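Long-range contacts in sulfate adenylyltransferase, adenylylsulfate kinase (Thiobacillus denitrificans, PDB 3CR8), which phosphorylates adenosine 5'-phosphosulfate with ATP to give 3'-phosphoadenylyl sulfate, while lacking ATP sulfurylase activity despite its sulfurylase-like domain: residues V14-P19 against G131-A136; Q173-A178 against R215-I220; R387-R392 against Q531-K536; T402-D407 against A445-I450. All coordinates share one frame; numbering follows the deposited sequence.

Contact 1. Residues V14-P19 against G131-A136; sequences VNLIDP and GEVEGA
Leu16 and Gly135 join an irregular N-terminal loop to the end of a long strand in the PUA-like domain, an example of a loop held to a sheet by one backbone bond and a few apolar atoms. The amide N of Gly135 gives its hydrogen to Leu16 O over 2.7 Å, approaching almost straight down the carbonyl (168° at the oxygen). Since Gly135 has no side chain, nothing of its own stands between this strand end and the loop. One residue further on, Ile17 rests against the same backbone: CG1 lies 3.8 Å from Gly135 O, while CG2, anti to the backbone N, reaches Ala136 O at 3.9 Å. An alanine in place of Ile17 is likely to leave the carbonyl oxygens of Gly135 and Ala136 without their apolar neighbour, and would also give up the packing on Met49 and Leu138. Leu16 works up the strand in the other direction, its side chain crossing that of Val133 at about a right angle, with CG 3.5 Å from Val133 O. Behind this pair lies helix 39-50, whose Leu48 touches both Leu16 and Val133; Ala113 and Leu115 of strand 111-117 also touch Val133. The carboxylate of Glu134 is held by salt bridges to Arg101 and to Lys21, which follows the loop. Within the loop an Asx turn helps to set the backbone: Asn15 OD1 accepts from Ile17 N at 2.7 Å, the donor tilted 23° from the carbonyl plane.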
loop_
_atom_site.group_PDB
_atom_site.type_symbol
_atom_site.label_atom_id
_atom_site.label_comp_id
_atom_site.label_asym_id
_atom_site.label_seq_id
_atom_site.Cartn_x
_atom_site.Cartn_y
_atom_site.Cartn_z
ATOM N N VAL A 14 -2.568 23.775 49.517
ATOM C CA VAL A 14 -3.751 24.611 49.693
ATOM C C VAL A 14 -4.991 24.037 49.001
ATOM O O VAL A 14 -4.896 23.386 47.963
ATOM C CB VAL A 14 -3.523 26.032 49.180
ATOM C CG1 VAL A 14 -4.808 26.822 49.287
ATOM C CG2 VAL A 14 -2.363 26.713 49.938
ATOM N N ASN A 15 -6.149 24.259 49.607
ATOM C CA ASN A 15 -7.440 23.989 48.968
ATOM C C ASN A 15 -8.502 24.963 49.471
ATOM O O ASN A 15 -9.012 24.850 50.575
ATOM C CB ASN A 15 -7.896 22.549 49.176
ATOM C CG ASN A 15 -9.183 22.235 48.441
ATOM O OD1 ASN A 15 -9.932 23.133 48.090
ATOM N ND2 ASN A 15 -9.433 20.958 48.191
ATOM N N LEU A 16 -8.804 25.934 48.630
ATOM C CA LEU A 16 -9.692 27.024 48.954
ATOM C C LEU A 16 -11.160 26.624 48.766
ATOM O O LEU A 16 -12.052 27.490 48.725
ATOM C CB LEU A 16 -9.342 28.237 48.062
ATOM C CG LEU A 16 -8.498 29.310 48.732
ATOM C CD1 LEU A 16 -7.462 28.674 49.616
ATOM C CD2 LEU A 16 -7.879 30.216 47.705
ATOM N N ILE A 17 -11.420 25.329 48.635
ATOM C CA ILE A 17 -12.790 24.881 48.428
ATOM C C ILE A 17 -13.242 23.837 49.430
ATOM O O ILE A 17 -12.956 22.648 49.282
ATOM C CB ILE A 17 -13.010 24.356 47.025
ATOM C CG1 ILE A 17 -12.894 25.487 46.017
ATOM C CG2 ILE A 17 -14.375 23.767 46.898
ATOM C CD1 ILE A 17 -13.026 25.036 44.569
ATOM N N ASP A 18 -13.949 24.313 50.453
ATOM C CA ASP A 18 -14.477 23.491 51.528
ATOM C C ASP A 18 -15.938 23.250 51.237
ATOM O O ASP A 18 -16.744 24.154 51.389
ATOM C CB ASP A 18 -14.339 24.231 52.868
ATOM C CG ASP A 18 -14.619 23.337 54.074
ATOM O OD1 ASP A 18 -15.195 22.232 53.889
ATOM O OD2 ASP A 18 -14.256 23.749 55.204
ATOM N N PRO A 19 -16.293 22.026 50.817
ATOM C CA PRO A 19 -17.696 21.725 50.481
ATOM C C PRO A 19 -18.667 21.872 51.676
ATOM O O PRO A 19 -19.749 22.394 51.496
ATOM C CB PRO A 19 -17.637 20.271 49.976
ATOM C CG PRO A 19 -16.171 19.980 49.739
ATOM C CD PRO A 19 -15.427 20.839 50.707
ATOM N N GLY A 131 -7.104 39.974 48.832
ATOM C CA GLY A 131 -7.801 39.426 49.971
ATOM C C GLY A 131 -7.838 37.912 49.955
ATOM O O GLY A 131 -7.573 37.284 48.923
ATOM N N GLU A 132 -8.172 37.334 51.109
ATOM C CA GLU A 132 -8.395 35.908 51.233
ATOM C C GLU A 132 -9.550 35.461 50.357
ATOM O O GLU A 132 -10.472 36.224 50.076
ATOM C CB GLU A 132 -8.678 35.559 52.675
ATOM C CG GLU A 132 -7.518 35.855 53.585
ATOM C CD GLU A 132 -6.301 35.078 53.212
ATOM O OE1 GLU A 132 -6.423 33.870 52.953
ATOM O OE2 GLU A 132 -5.210 35.670 53.164
ATOM N N VAL A 133 -9.496 34.221 49.906
ATOM C CA VAL A 133 -10.506 33.726 48.985
ATOM C C VAL A 133 -11.192 32.517 49.595
ATOM O O VAL A 133 -10.532 31.689 50.206
ATOM C CB VAL A 133 -9.885 33.349 47.618
ATOM C CG1 VAL A 133 -10.914 32.683 46.727
ATOM C CG2 VAL A 133 -9.324 34.577 46.950
ATOM N N GLU A 134 -12.518 32.441 49.465
ATOM C CA GLU A 134 -13.263 31.246 49.871
ATOM C C GLU A 134 -14.024 30.755 48.666
ATOM O O GLU A 134 -14.903 31.456 48.157
ATOM C CB GLU A 134 -14.251 31.524 51.017
ATOM C CG GLU A 134 -13.626 31.802 52.376
ATOM C CD GLU A 134 -14.577 32.524 53.338
ATOM O OE1 GLU A 134 -15.242 33.498 52.929
ATOM O OE2 GLU A 134 -14.651 32.137 54.519
ATOM N N GLY A 135 -13.689 29.546 48.222
ATOM C CA GLY A 135 -14.276 28.987 47.019
ATOM C C GLY A 135 -15.474 28.065 47.165
ATOM O O GLY A 135 -15.547 27.230 48.073
ATOM N N ALA A 136 -16.414 28.221 46.242
ATOM C CA ALA A 136 -17.601 27.368 46.171
ATOM C C ALA A 136 -17.478 26.351 45.040
ATOM O O ALA A 136 -17.649 25.155 45.250
ATOM C CB ALA A 136 -18.842 28.223 45.957
#

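Contact 2. Residues Q173-A178 against R215-I220; sequences QPMHRA and RSFLAI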
loop_
_atom_site.group_PDB
_atom_site.type_symbol
_atom_site.label_atom_id
_atom_site.label_comp_id
_atom_site.label_asym_id
_atom_site.label_seq_id
_atom_site.Cartn_x
_atom_site.Cartn_y
_atom_site.Cartn_z
ATOM N N GLN A 173 2.950 24.828 22.927
ATOM C CA GLN A 173 2.787 24.608 21.495
ATOM C C GLN A 173 3.081 23.165 21.130
ATOM O O GLN A 173 3.754 22.468 21.879
ATOM C CB GLN A 173 3.727 25.513 20.734
ATOM C CG GLN A 173 5.185 25.295 21.072
ATOM C CD GLN A 173 6.109 25.752 19.939
ATOM O OE1 GLN A 173 7.302 26.001 20.157
ATOM N NE2 GLN A 173 5.556 25.857 18.718
ATOM N N PRO A 174 2.595 22.711 19.968
ATOM C CA PRO A 174 2.661 21.289 19.634
ATOM C C PRO A 174 4.061 20.765 19.664
ATOM O O PRO A 174 5.018 21.511 19.504
ATOM C CB PRO A 174 2.121 21.213 18.212
ATOM C CG PRO A 174 1.333 22.424 18.055
ATOM C CD PRO A 174 2.000 23.490 18.883
ATOM N N MET A 175 4.151 19.457 19.854
ATOM C CA MET A 175 5.400 18.744 19.988
ATOM C C MET A 175 5.668 17.945 18.723
ATOM O O MET A 175 4.781 17.239 18.238
ATOM C CB MET A 175 5.296 17.805 21.197
ATOM C CG MET A 175 6.536 16.992 21.476
ATOM S SD MET A 175 6.483 16.167 23.064
ATOM C CE MET A 175 6.808 17.528 24.187
ATOM N N HIS A 176 6.885 18.063 18.197
ATOM C CA HIS A 176 7.343 17.225 17.097
ATOM C C HIS A 176 8.489 16.316 17.529
ATOM O O HIS A 176 8.760 16.209 18.710
ATOM C CB HIS A 176 7.767 18.094 15.935
ATOM C CG HIS A 176 6.696 19.025 15.460
ATOM N ND1 HIS A 176 5.665 18.610 14.649
ATOM C CD2 HIS A 176 6.515 20.353 15.660
ATOM C CE1 HIS A 176 4.880 19.641 14.378
ATOM N NE2 HIS A 176 5.369 20.707 14.984
ATOM N N ARG A 177 9.172 15.678 16.587
ATOM C CA ARG A 177 10.115 14.621 16.929
ATOM C C ARG A 177 11.317 15.048 17.785
ATOM O O ARG A 177 11.813 14.274 18.589
ATOM C CB ARG A 177 10.559 13.890 15.667
ATOM C CG ARG A 177 11.436 12.687 15.921
ATOM C CD ARG A 177 11.480 11.772 14.726
ATOM N NE ARG A 177 10.186 11.145 14.499
ATOM C CZ ARG A 177 9.893 10.400 13.439
ATOM N NH1 ARG A 177 10.808 10.202 12.495
ATOM N NH2 ARG A 177 8.681 9.864 13.325
ATOM N N ALA A 178 11.780 16.277 17.625
ATOM C CA ALA A 178 12.893 16.779 18.436
ATOM C C ALA A 178 12.566 16.908 19.930
ATOM O O ALA A 178 13.293 16.404 20.799
ATOM C CB ALA A 178 13.393 18.112 17.903
ATOM N N ARG A 215 -5.445 18.629 21.166
ATOM C CA ARG A 215 -5.647 17.566 20.197
ATOM C C ARG A 215 -4.334 17.090 19.579
ATOM O O ARG A 215 -4.172 15.907 19.275
ATOM C CB ARG A 215 -6.663 17.962 19.132
ATOM C CG ARG A 215 -7.505 16.784 18.683
ATOM C CD ARG A 215 -8.861 17.272 18.298
ATOM N NE ARG A 215 -8.734 18.630 17.790
ATOM C CZ ARG A 215 -9.644 19.579 17.988
ATOM N NH1 ARG A 215 -10.748 19.297 18.698
ATOM N NH2 ARG A 215 -9.452 20.803 17.489
ATOM N N SER A 216 -3.388 18.001 19.418
ATOM C CA SER A 216 -2.102 17.638 18.885
ATOM C C SER A 216 -1.287 16.803 19.871
ATOM O O SER A 216 -0.413 16.052 19.459
ATOM C CB SER A 216 -1.343 18.898 18.468
ATOM O OG SER A 216 -0.708 19.507 19.573
ATOM N N PHE A 217 -1.552 16.944 21.170
ATOM C CA PHE A 217 -0.923 16.076 22.158
ATOM C C PHE A 217 -1.546 14.696 22.156
ATOM O O PHE A 217 -0.846 13.699 22.197
ATOM C CB PHE A 217 -0.931 16.700 23.548
ATOM C CG PHE A 217 0.272 17.518 23.805
ATOM C CD1 PHE A 217 0.341 18.829 23.345
ATOM C CD2 PHE A 217 1.391 16.958 24.416
ATOM C CE1 PHE A 217 1.485 19.584 23.527
ATOM C CE2 PHE A 217 2.533 17.713 24.613
ATOM C CZ PHE A 217 2.587 19.018 24.161
ATOM N N LEU A 218 -2.866 14.638 22.076
ATOM C CA LEU A 218 -3.557 13.371 22.032
ATOM C C LEU A 218 -3.097 12.596 20.848
ATOM O O LEU A 218 -3.061 11.380 20.884
ATOM C CB LEU A 218 -5.047 13.601 21.933
ATOM C CG LEU A 218 -5.676 14.074 23.234
ATOM C CD1 LEU A 218 -7.091 14.574 22.951
ATOM C CD2 LEU A 218 -5.629 12.990 24.297
ATOM N N ALA A 219 -2.712 13.318 19.804
ATOM C CA ALA A 219 -2.335 12.715 18.533
ATOM C C ALA A 219 -1.058 11.917 18.629
ATOM O O ALA A 219 -0.924 10.876 18.005
ATOM C CB ALA A 219 -2.213 13.789 17.459
ATOM N N ILE A 220 -0.124 12.410 19.430
ATOM C CA ILE A 220 1.188 11.800 19.499
ATOM C C ILE A 220 1.439 11.091 20.818
ATOM O O ILE A 220 2.516 10.537 21.044
ATOM C CB ILE A 220 2.262 12.858 19.281
ATOM C CG1 ILE A 220 2.903 13.331 20.593
ATOM C CG2 ILE A 220 1.650 14.034 18.573
ATOM C CD1 ILE A 220 4.202 14.152 20.349
#
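The extended chain at Pro174 runs past the last turns of helix 210-220, nearest at Ser216, where the two CA atoms are 6.0 Å apart, and no hydrogen bond passes between the two backbones. The contact is made by van der Waals approaches, in which the carbonyl oxygens of Gln173 and Met175 also share. Ser216 sets its OG 3.6 Å from Pro174 CB; the hydroxyl is hydrogen-bonded to Leu213 O, one turn back in its own helix. Next along, Phe217 brings a ring edge to the chain: CE1 lies 4.0 Å from Gln173 O, close to the ring plane, whereas Met175 CB approaches CZ obliquely at 4.2 Å. Both segments belong to the ATP-sulfurylase-like domain, built on a parallel five-stranded sheet, and Gln173 probably occupies the place of the asparagine in the QXRN motif of active sulfurylases, in keeping with the missing activity here. Met175 has CG anti to the backbone N (chi1 -180°), which sends its chain toward the helix. There it crosses Ile220 at about a right angle, with CG and Ile220 CD1 3.8 Å apart; the same CD1 is equally near Met175 O. Ile220 also packs on Val354, and Phe217 reaches Leu231 on the sheet. Immediately after Met175, His176 takes the N-cap position of helix 177-189, turned away from this contact, its ND1 hydrogen-bonded to Ser350 OG.

Contact 3. Residues R387-R392 against Q531-K536; sequences RALAAR and QQILLK
The side-chain amide nitrogen of Gln531, whose side-chain end comes near Arg392, is gripped twice by another subunit: Ala227 O of the third subunit accepts from NE2, and Asn193 OD1 of that subunit takes a weaker bond. The other end of the amide, OE1, stands 4.1 Å from Arg392 NH1, too far for a hydrogen bond although the guanidinium and amide planes are only 29° apart. Arg392 instead uses its flat group as a surface. Bent at chi2 (-64°) and again at chi3, the chain folds back so that one guanidinium face lies over Leu534 CD1, the methyl sitting toward the rim of the group, 3.5 Å from CZ. A weak, long ion pair joins its NE to Glu395, and Ala227 of the third subunit packs on it as well. An alanine at Arg392 would probably uncover the Leu534 methyl and leave Glu395 without this distant charge partner. Deeper in, the contact is wholly apolar: Leu389 CG meets Ile533 CD1 at 3.5 Å, and its CD2 meets Leu534 CD2 at 4.0 Å as those two leucines slide past each other in opposite directions. Leu389 and Ile533 both also touch Phe374 on strand 370-376. With axes 10.7 Å apart and crossing at -57°, helix 380-394, which follows the probable ATP-binding loop, thus packs beside the C-terminal helix 526-540 over a shared face of the parallel sheet, the layered arrangement of a P-loop kinase.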
loop_
_atom_site.group_PDB
_atom_site.type_symbol
_atom_site.label_atom_id
_atom_site.label_comp_id
_atom_site.label_asym_id
_atom_site.label_seq_id
_atom_site.Cartn_x
_atom_site.Cartn_y
_atom_site.Cartn_z
ATOM N N ARG A 387 -20.917 37.825 -9.562
ATOM C CA ARG A 387 -21.689 36.654 -10.003
ATOM C C ARG A 387 -20.943 35.740 -10.956
ATOM O O ARG A 387 -21.016 34.525 -10.863
ATOM C CB ARG A 387 -22.992 37.067 -10.674
ATOM C CG ARG A 387 -24.199 36.844 -9.840
ATOM C CD ARG A 387 -25.421 37.198 -10.616
ATOM N NE ARG A 387 -25.939 36.079 -11.395
ATOM C CZ ARG A 387 -26.847 35.228 -10.933
ATOM N NH1 ARG A 387 -27.306 35.364 -9.686
ATOM N NH2 ARG A 387 -27.292 34.250 -11.718
ATOM N N ALA A 388 -20.258 36.328 -11.917
ATOM C CA ALA A 388 -19.465 35.520 -12.832
ATOM C C ALA A 388 -18.382 34.753 -12.064
ATOM O O ALA A 388 -18.189 33.560 -12.291
ATOM C CB ALA A 388 -18.851 36.391 -13.929
ATOM N N LEU A 389 -17.693 35.440 -11.153
ATOM C CA LEU A 389 -16.596 34.851 -10.407
ATOM C C LEU A 389 -17.118 33.655 -9.592
ATOM O O LEU A 389 -16.465 32.617 -9.510
ATOM C CB LEU A 389 -15.942 35.924 -9.532
ATOM C CG LEU A 389 -14.550 35.702 -8.961
ATOM C CD1 LEU A 389 -14.612 35.711 -7.449
ATOM C CD2 LEU A 389 -13.875 34.425 -9.532
ATOM N N ALA A 390 -18.309 33.800 -9.019
ATOM C CA ALA A 390 -18.974 32.719 -8.303
ATOM C C ALA A 390 -19.171 31.496 -9.203
ATOM O O ALA A 390 -18.847 30.386 -8.823
ATOM C CB ALA A 390 -20.325 33.200 -7.761
ATOM N N ALA A 391 -19.729 31.697 -10.389
ATOM C CA ALA A 391 -19.977 30.596 -11.312
ATOM C C ALA A 391 -18.679 29.811 -11.560
ATOM O O ALA A 391 -18.652 28.594 -11.447
ATOM C CB ALA A 391 -20.545 31.115 -12.626
ATOM N N ARG A 392 -17.604 30.518 -11.896
ATOM C CA ARG A 392 -16.324 29.885 -12.154
ATOM C C ARG A 392 -15.858 29.063 -10.964
ATOM O O ARG A 392 -15.531 27.876 -11.119
ATOM C CB ARG A 392 -15.266 30.931 -12.462
ATOM C CG ARG A 392 -15.457 31.649 -13.758
ATOM C CD ARG A 392 -15.327 30.682 -14.922
ATOM N NE ARG A 392 -14.352 29.636 -14.651
ATOM C CZ ARG A 392 -13.133 29.588 -15.179
ATOM N NH1 ARG A 392 -12.726 30.533 -16.027
ATOM N NH2 ARG A 392 -12.319 28.580 -14.861
ATOM N N GLN A 531 -11.105 36.249 -15.597
ATOM C CA GLN A 531 -9.816 35.587 -15.785
ATOM C C GLN A 531 -8.744 36.281 -14.980
ATOM O O GLN A 531 -7.983 35.628 -14.271
ATOM C CB GLN A 531 -9.429 35.587 -17.257
ATOM C CG GLN A 531 -8.240 34.737 -17.569
ATOM C CD GLN A 531 -8.386 33.349 -17.022
ATOM O OE1 GLN A 531 -9.499 32.828 -16.917
ATOM N NE2 GLN A 531 -7.263 32.728 -16.676
ATOM N N GLN A 532 -8.710 37.606 -15.089
ATOM C CA GLN A 532 -7.706 38.407 -14.414
ATOM C C GLN A 532 -7.733 38.181 -12.906
ATOM O O GLN A 532 -6.691 38.249 -12.246
ATOM C CB GLN A 532 -7.864 39.883 -14.765
ATOM C CG GLN A 532 -6.722 40.779 -14.253
ATOM C CD GLN A 532 -5.337 40.392 -14.796
ATOM O OE1 GLN A 532 -5.166 40.174 -15.996
ATOM N NE2 GLN A 532 -4.342 40.320 -13.904
ATOM N N ILE A 533 -8.908 37.881 -12.361
ATOM C CA ILE A 533 -8.952 37.573 -10.941
ATOM C C ILE A 533 -8.682 36.079 -10.658
ATOM O O ILE A 533 -8.147 35.732 -9.594
ATOM C CB ILE A 533 -10.199 38.163 -10.178
ATOM C CG1 ILE A 533 -11.492 37.431 -10.506
ATOM C CG2 ILE A 533 -10.407 39.604 -10.521
ATOM C CD1 ILE A 533 -12.702 38.347 -10.407
ATOM N N LEU A 534 -8.999 35.192 -11.598
ATOM C CA LEU A 534 -8.616 33.798 -11.373
ATOM C C LEU A 534 -7.099 33.726 -11.349
ATOM O O LEU A 534 -6.510 32.936 -10.617
ATOM C CB LEU A 534 -9.213 32.841 -12.409
ATOM C CG LEU A 534 -10.731 32.709 -12.224
ATOM C CD1 LEU A 534 -11.417 32.109 -13.439
ATOM C CD2 LEU A 534 -11.067 31.920 -10.964
ATOM N N LEU A 535 -6.468 34.567 -12.151
ATOM C CA LEU A 535 -5.042 34.746 -12.056
ATOM C C LEU A 535 -4.594 35.194 -10.646
ATOM O O LEU A 535 -3.655 34.613 -10.079
ATOM C CB LEU A 535 -4.582 35.754 -13.094
ATOM C CG LEU A 535 -4.149 35.172 -14.433
ATOM C CD1 LEU A 535 -4.195 36.264 -15.483
ATOM C CD2 LEU A 535 -2.751 34.598 -14.320
ATOM N N LYS A 536 -5.239 36.212 -10.082
ATOM C CA LYS A 536 -4.789 36.701 -8.802
ATOM C C LYS A 536 -4.804 35.507 -7.831
ATOM O O LYS A 536 -3.801 35.231 -7.159
ATOM C CB LYS A 536 -5.682 37.839 -8.301
ATOM C CG LYS A 536 -4.950 38.937 -7.591
ATOM C CD LYS A 536 -3.456 38.793 -7.860
ATOM C CE LYS A 536 -2.649 39.848 -7.137
ATOM N NZ LYS A 536 -2.752 39.737 -5.653
#

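Contact 4. Residues T402-D407 against A445-I450; sequences TLLDGD and AICAPI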
loop_
_atom_site.group_PDB
_atom_site.type_symbol
_atom_site.label_atom_id
_atom_site.label_comp_id
_atom_site.label_asym_id
_atom_site.label_seq_id
_atom_site.Cartn_x
_atom_site.Cartn_y
_atom_site.Cartn_z
ATOM N N THR A 402 -20.558 30.840 -1.698
ATOM C CA THR A 402 -21.774 31.592 -1.386
ATOM C C THR A 402 -21.632 33.018 -1.908
ATOM O O THR A 402 -20.641 33.710 -1.637
ATOM C CB THR A 402 -22.053 31.642 0.131
ATOM O OG1 THR A 402 -22.400 30.332 0.608
ATOM C CG2 THR A 402 -23.172 32.622 0.429
ATOM N N LEU A 403 -22.632 33.450 -2.667
ATOM C CA LEU A 403 -22.688 34.817 -3.158
ATOM C C LEU A 403 -23.455 35.705 -2.200
ATOM O O LEU A 403 -24.671 35.684 -2.206
ATOM C CB LEU A 403 -23.404 34.848 -4.495
ATOM C CG LEU A 403 -22.812 35.798 -5.559
ATOM C CD1 LEU A 403 -23.737 35.926 -6.756
ATOM C CD2 LEU A 403 -22.470 37.184 -5.013
ATOM N N LEU A 404 -22.747 36.462 -1.371
ATOM C CA LEU A 404 -23.382 37.436 -0.501
ATOM C C LEU A 404 -23.617 38.771 -1.241
ATOM O O LEU A 404 -22.852 39.733 -1.063
ATOM C CB LEU A 404 -22.518 37.665 0.743
ATOM C CG LEU A 404 -22.490 36.508 1.746
ATOM C CD1 LEU A 404 -21.589 36.826 2.943
ATOM C CD2 LEU A 404 -23.884 36.213 2.238
ATOM N N ASP A 405 -24.668 38.849 -2.061
ATOM C CA ASP A 405 -24.906 40.107 -2.768
ATOM C C ASP A 405 -26.322 40.704 -2.772
ATOM O O ASP A 405 -26.595 41.666 -2.045
ATOM C CB ASP A 405 -24.382 40.029 -4.191
ATOM C CG ASP A 405 -23.885 41.368 -4.686
ATOM O OD1 ASP A 405 -23.751 42.292 -3.853
ATOM O OD2 ASP A 405 -23.621 41.484 -5.900
ATOM N N GLY A 406 -27.209 40.164 -3.603
ATOM C CA GLY A 406 -28.439 40.867 -3.926
ATOM C C GLY A 406 -29.627 40.622 -3.027
ATOM O O GLY A 406 -29.740 41.193 -1.939
ATOM N N ASP A 407 -30.538 39.793 -3.523
ATOM C CA ASP A 407 -31.687 39.330 -2.755
ATOM C C ASP A 407 -31.228 38.758 -1.419
ATOM O O ASP A 407 -31.727 39.145 -0.357
ATOM C CB ASP A 407 -32.409 38.233 -3.530
ATOM C CG ASP A 407 -32.349 38.445 -5.024
ATOM O OD1 ASP A 407 -32.109 37.456 -5.753
ATOM O OD2 ASP A 407 -32.541 39.602 -5.464
ATOM N N ALA A 445 -16.449 32.867 0.315
ATOM C CA ALA A 445 -17.533 33.872 0.333
ATOM C C ALA A 445 -17.215 35.017 -0.596
ATOM O O ALA A 445 -16.124 35.579 -0.544
ATOM C CB ALA A 445 -17.764 34.420 1.738
ATOM N N ILE A 446 -18.176 35.392 -1.430
ATOM C CA ILE A 446 -17.953 36.455 -2.413
ATOM C C ILE A 446 -18.870 37.636 -2.173
ATOM O O ILE A 446 -20.069 37.521 -2.350
ATOM C CB ILE A 446 -18.225 35.953 -3.828
ATOM C CG1 ILE A 446 -17.170 34.938 -4.251
ATOM C CG2 ILE A 446 -18.265 37.087 -4.785
ATOM C CD1 ILE A 446 -17.668 34.098 -5.382
ATOM N N CYS A 447 -18.292 38.769 -1.795
ATOM C CA CYS A 447 -19.054 39.930 -1.372
ATOM C C CYS A 447 -18.792 41.184 -2.163
ATOM O O CYS A 447 -17.646 41.508 -2.456
ATOM C CB CYS A 447 -18.566 40.404 -0.012
ATOM S SG CYS A 447 -18.547 39.146 1.169
ATOM N N ALA A 448 -19.862 41.919 -2.465
ATOM C CA ALA A 448 -19.750 43.219 -3.128
ATOM C C ALA A 448 -20.722 44.298 -2.636
ATOM O O ALA A 448 -21.497 44.839 -3.415
ATOM C CB ALA A 448 -19.973 42.912 -4.608
ATOM N N PRO A 449 -20.661 44.622 -1.336
ATOM C CA PRO A 449 -21.454 45.685 -0.727
ATOM C C PRO A 449 -20.937 47.073 -1.084
ATOM O O PRO A 449 -19.854 47.234 -1.661
ATOM C CB PRO A 449 -21.182 45.455 0.752
ATOM C CG PRO A 449 -19.718 45.151 0.747
ATOM C CD PRO A 449 -19.692 44.094 -0.358
ATOM N N ILE A 450 -21.716 48.078 -0.712
ATOM C CA ILE A 450 -21.299 49.467 -0.829
ATOM C C ILE A 450 -20.494 49.887 0.408
ATOM O O ILE A 450 -21.028 49.928 1.523
ATOM C CB ILE A 450 -22.518 50.392 -1.027
ATOM C CG1 ILE A 450 -23.767 49.778 -0.395
ATOM C CG2 ILE A 450 -22.800 50.578 -2.502
ATOM C CD1 ILE A 450 -23.669 49.540 1.105
#
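Backbone hydrogen bonds register Thr402 and Leu404 on Ile446 as neighbouring parallel strands, so that a single residue is held from both its N and its O. Ile446 N donates to Thr402 O at 3.0 Å with an N-H...O angle of 165°; the return bond, Leu404 N to Ile446 O, is bent and weak. The apolar contacts divide between the two faces. Leu403 and Ile446 share the face under helix 380-394, CD2 of the leucine coming 4.2 Å from CG2 of the isoleucine, whereas Leu404 CD1 meets Cys447 SG at 4.2 Å on the face covered by helix 421-440. Polar groups lie at the ends. Thr402 OG1 bonds to Glu437 and Lys440 of the second subunit, tying this strand, outermost of the sheet within the chain, to a neighbouring subunit. Past the strand, Asp405 brings OD1 3.9 Å from Ala448 CB and, without a hydrogen bond, near Ala448 O, while OD2 bonds to Ser383 OG. Asp405, Gly406 and Asp407 spell the DGD sequence familiar in APS kinases. A carboxylate at the end of a parallel strand, bonded to the serine of a probable Walker A loop, is consistent with a place beside the nucleotide site of a P-loop kinase.

In the fold
The four contacts illustrate how a multidomain chain is built from local cores. Contacts 1 and 2 lie in the PUA-like and sulfurylase-like domains, their centres 35 Å apart, while contacts 3 and 4 share the kinase domain at the other end of the chain; contact 1 and contact 3 are 61 Å apart between centres. Only contacts 3 and 4 touch, with centres 14 Å apart: Leu389 CD1 meets Ile446 CD1 at 4.0 Å, so helix and sheet form one core. Contact 4 borders the predicted ATP site, whereas in contact 3 Ile533 stays about 10 Å, side chain to side chain, from Lys382 of that site.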